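Sulfur oxygenase/reductase (Halothiobacillus neapolitanus, PDB 6QPA) probably catalyses the oxygen-dependent disproportionation of elemental sulfur at a mononuclear non-haem iron site. Local coordinates at residues Pro117-Val122 against Met199-Val204. Residues are numbered along the deposited sequence; the frame is centred on the assembly and turned at random.
Sequences PYFEVV and MKQFGV
Phe119 lies obliquely across the start of Gln201 on one face of an antiparallel strand pair, 117-122 against 199-204. The pair belongs to the curled antiparallel sheet of a sulfur oxygenase/reductase, a family related to the dimeric alpha-beta barrels. On this face the Phe119 ring leans over the neighbouring strand, with CE2 3.5 Å from Gln201 CB, and its plane stands 75° from the Gln201 amide. CD2 of the ring also lies 3.8 Å from Met199 CB, and Met199 SD sits obliquely 5.5 Å from the ring centroid, a Met-aromatic contact. Leu254 of strand 251-259 and Ile10 of strand 7-15 each touch both Phe119 and Met199. With an alanine at Phe119 the sulfur of Met199 is likely to lose its aromatic partner, and a gap to open beside Gln201 CB. Gln201, its CG anti to the backbone N (chi1 177°), runs extended past Pro117, with CD 3.8 Å from Pro117 CB, and its OE1 accepts a hydrogen bond from the backbone N of Gln248.

Toward the other face, the Phe202 ring reaches across to 117-122, with CG between its own N and carbonyl carbon (chi1 67°). One ring face receives Tyr118 CB in a CH-pi contact, 4.2 Å from the centroid, while the ring edge meets Glu120 N. Tyr118 reaches the iron site beyond: its OH hydrogen-bonds Glu89 and the iron ligand His88, a second-shell link that probably helps orient the histidine. Preceding Pro117, Glu116 binds the same iron. Glu120 and Lys200 exchange paired backbone hydrogen bonds; nearer the iron, Phe202 N donates to Tyr118 O at 3.1 Å.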
ATOM      1  N   PRO A 117     -20.370 -50.868 -25.614  1.00 25.65           N
ATOM      2  CA  PRO A 117     -20.595 -51.723 -26.785  1.00 25.86           C
ATOM      3  C   PRO A 117     -19.411 -52.647 -27.033  1.00 30.58           C
ATOM      4  O   PRO A 117     -18.276 -52.386 -26.623  1.00 28.32           O
ATOM      5  CB  PRO A 117     -20.746 -50.721 -27.944  1.00 29.87           C
ATOM      6  CG  PRO A 117     -20.769 -49.339 -27.301  1.00 27.79           C
ATOM      7  CD  PRO A 117     -20.035 -49.488 -26.008  1.00 26.44           C
ATOM      8  N   TYR A 118     -19.702 -53.730 -27.736  1.00 26.23           N
ATOM      9  CA  TYR A 118     -18.715 -54.699 -28.195  1.00 31.13           C
ATOM     10  C   TYR A 118     -18.317 -54.407 -29.642  1.00 37.65           C
ATOM     11  O   TYR A 118     -19.172 -54.079 -30.479  1.00 29.66           O
ATOM     12  CB  TYR A 118     -19.275 -56.116 -28.110  1.00 29.92           C
ATOM     13  CG  TYR A 118     -19.370 -56.711 -26.719  1.00 30.44           C
ATOM     14  CD1 TYR A 118     -18.232 -57.166 -26.063  1.00 30.78           C
ATOM     15  CD2 TYR A 118     -20.611 -56.881 -26.084  1.00 28.15           C
ATOM     16  CE1 TYR A 118     -18.302 -57.750 -24.799  1.00 33.15           C
ATOM     17  CE2 TYR A 118     -20.689 -57.469 -24.811  1.00 30.63           C
ATOM     18  CZ  TYR A 118     -19.525 -57.898 -24.182  1.00 29.09           C
ATOM     19  OH  TYR A 118     -19.560 -58.479 -22.948  1.00 35.10           O
ATOM     20  N   PHE A 119     -17.014 -54.531 -29.934  1.00 30.67           N
ATOM     21  CA  PHE A 119     -16.485 -54.209 -31.250  1.00 28.78           C
ATOM     22  C   PHE A 119     -15.673 -55.360 -31.812  1.00 34.35           C
ATOM     23  O   PHE A 119     -14.871 -55.989 -31.117  1.00 31.39           O
ATOM     24  CB  PHE A 119     -15.616 -52.939 -31.227  1.00 29.04           C
ATOM     25  CG  PHE A 119     -16.404 -51.710 -30.961  1.00 31.63           C
ATOM     26  CD1 PHE A 119     -16.712 -51.355 -29.666  1.00 27.77           C
ATOM     27  CD2 PHE A 119     -16.893 -50.946 -32.006  1.00 31.55           C
ATOM     28  CE1 PHE A 119     -17.475 -50.237 -29.411  1.00 29.18           C
ATOM     29  CE2 PHE A 119     -17.662 -49.833 -31.764  1.00 31.77           C
ATOM     30  CZ  PHE A 119     -17.948 -49.470 -30.450  1.00 30.94           C
ATOM     31  N   GLU A 120     -15.881 -55.599 -33.088  1.00 27.60           N
ATOM     32  CA  GLU A 120     -15.055 -56.491 -33.864  1.00 27.94           C
ATOM     33  C   GLU A 120     -13.934 -55.699 -34.523  1.00 28.12           C
ATOM     34  O   GLU A 120     -14.150 -54.591 -35.024  1.00 31.62           O
ATOM     35  CB  GLU A 120     -15.921 -57.198 -34.913  1.00 32.28           C
ATOM     36  CG  GLU A 120     -15.136 -57.894 -35.991  1.00 45.87           C
ATOM     37  CD  GLU A 120     -16.015 -58.397 -37.127  1.00 50.00           C
ATOM     38  OE1 GLU A 120     -17.264 -58.340 -37.008  1.00 48.85           O
ATOM     39  OE2 GLU A 120     -15.441 -58.851 -38.136  1.00 54.87           O
ATOM     40  N   VAL A 121     -12.732 -56.261 -34.501  1.00 31.84           N
ATOM     41  CA  VAL A 121     -11.597 -55.668 -35.191  1.00 30.62           C
ATOM     42  C   VAL A 121     -11.662 -56.158 -36.633  1.00 36.14           C
ATOM     43  O   VAL A 121     -11.275 -57.281 -36.934  1.00 39.01           O
ATOM     44  CB  VAL A 121     -10.270 -56.020 -34.518  1.00 32.18           C
ATOM     45  CG1 VAL A 121      -9.107 -55.367 -35.281  1.00 33.01           C
ATOM     46  CG2 VAL A 121     -10.281 -55.527 -33.076  1.00 34.79           C
ATOM     47  N   VAL A 122     -12.171 -55.302 -37.519  1.00 34.98           N
ATOM     48  CA  VAL A 122     -12.344 -55.650 -38.930  1.00 37.72           C
ATOM     49  C   VAL A 122     -10.993 -55.789 -39.615  1.00 36.98           C
ATOM     50  O   VAL A 122     -10.759 -56.718 -40.393  1.00 33.94           O
ATOM     51  CB  VAL A 122     -13.200 -54.577 -39.631  1.00 41.71           C
ATOM     52  CG1 VAL A 122     -13.245 -54.824 -41.109  1.00 45.53           C
ATOM     53  CG2 VAL A 122     -14.607 -54.523 -39.025  1.00 34.64           C
ATOM     54  N   MET A 199     -12.974 -50.703 -36.222  1.00 28.40           N
ATOM     55  CA  MET A 199     -13.777 -51.431 -35.244  1.00 26.39           C
ATOM     56  C   MET A 199     -15.245 -51.274 -35.587  1.00 33.25           C
ATOM     57  O   MET A 199     -15.724 -50.143 -35.746  1.00 29.38           O
ATOM     58  CB  MET A 199     -13.513 -50.912 -33.837  1.00 24.47           C
ATOM     59  CG  MET A 199     -12.080 -51.051 -33.385  1.00 42.70           C
ATOM     60  SD  MET A 199     -11.817 -50.488 -31.671  1.00 39.22           S
ATOM     61  CE  MET A 199     -12.078 -48.739 -31.864  1.00 25.61           C
ATOM     62  N   LYS A 200     -15.967 -52.396 -35.608  1.00 29.95           N
ATOM     63  CA  LYS A 200     -17.378 -52.450 -35.994  1.00 25.84           C
ATOM     64  C   LYS A 200     -18.199 -52.860 -34.779  1.00 28.05           C
ATOM     65  O   LYS A 200     -17.958 -53.925 -34.207  1.00 33.06           O
ATOM     66  CB  LYS A 200     -17.584 -53.468 -37.120  1.00 25.47           C
ATOM     67  CG  LYS A 200     -19.023 -53.571 -37.647  1.00 29.77           C
ATOM     68  CD  LYS A 200     -19.147 -54.759 -38.571  1.00 28.30           C
ATOM     69  CE  LYS A 200     -20.547 -54.888 -39.161  1.00 29.40           C
ATOM     70  NZ  LYS A 200     -20.595 -56.200 -39.878  1.00 33.62           N
ATOM     71  N   GLN A 201     -19.168 -52.037 -34.395  1.00 27.77           N
ATOM     72  CA  GLN A 201     -20.021 -52.380 -33.262  1.00 26.32           C
ATOM     73  C   GLN A 201     -20.997 -53.484 -33.658  1.00 34.37           C
ATOM     74  O   GLN A 201     -21.705 -53.352 -34.657  1.00 30.88           O
ATOM     75  CB  GLN A 201     -20.794 -51.152 -32.775  1.00 25.14           C
ATOM     76  CG  GLN A 201     -21.751 -51.531 -31.631  1.00 37.84           C
ATOM     77  CD  GLN A 201     -22.714 -50.435 -31.198  1.00 33.94           C
ATOM     78  OE1 GLN A 201     -23.847 -50.734 -30.822  1.00 34.12           O
ATOM     79  NE2 GLN A 201     -22.274 -49.165 -31.245  1.00 28.36           N
ATOM     80  N   PHE A 202     -21.041 -54.577 -32.880  1.00 37.36           N
ATOM     81  CA  PHE A 202     -21.984 -55.658 -33.153  1.00 32.51           C
ATOM     82  C   PHE A 202     -22.848 -56.014 -31.949  1.00 35.95           C
ATOM     83  O   PHE A 202     -23.633 -56.954 -32.039  1.00 35.34           O
ATOM     84  CB  PHE A 202     -21.258 -56.923 -33.675  1.00 33.37           C
ATOM     85  CG  PHE A 202     -20.361 -57.595 -32.648  1.00 35.25           C
ATOM     86  CD1 PHE A 202     -19.045 -57.179 -32.460  1.00 30.84           C
ATOM     87  CD2 PHE A 202     -20.836 -58.644 -31.878  1.00 32.92           C
ATOM     88  CE1 PHE A 202     -18.220 -57.794 -31.516  1.00 32.38           C
ATOM     89  CE2 PHE A 202     -20.020 -59.272 -30.928  1.00 34.55           C
ATOM     90  CZ  PHE A 202     -18.708 -58.838 -30.741  1.00 33.35           C
ATOM     91  N   GLY A 203     -22.746 -55.290 -30.841  1.00 32.15           N
ATOM     92  CA  GLY A 203     -23.593 -55.555 -29.693  1.00 31.95           C
ATOM     93  C   GLY A 203     -23.164 -54.691 -28.527  1.00 33.53           C
ATOM     94  O   GLY A 203     -22.180 -53.944 -28.612  1.00 29.80           O
ATOM     95  N   VAL A 204     -23.925 -54.799 -27.428  1.00 29.98           N
ATOM     96  CA  VAL A 204     -23.685 -54.007 -26.218  1.00 33.06           C
ATOM     97  C   VAL A 204     -23.802 -54.900 -24.991  1.00 32.84           C
ATOM     98  O   VAL A 204     -24.663 -55.783 -24.936  1.00 31.08           O
ATOM     99  CB  VAL A 204     -24.663 -52.820 -26.092  1.00 28.69           C
ATOM    100  CG1 VAL A 204     -24.366 -52.011 -24.815  1.00 26.15           C
ATOM    101  CG2 VAL A 204     -24.549 -51.904 -27.318  1.00 35.69           C
TER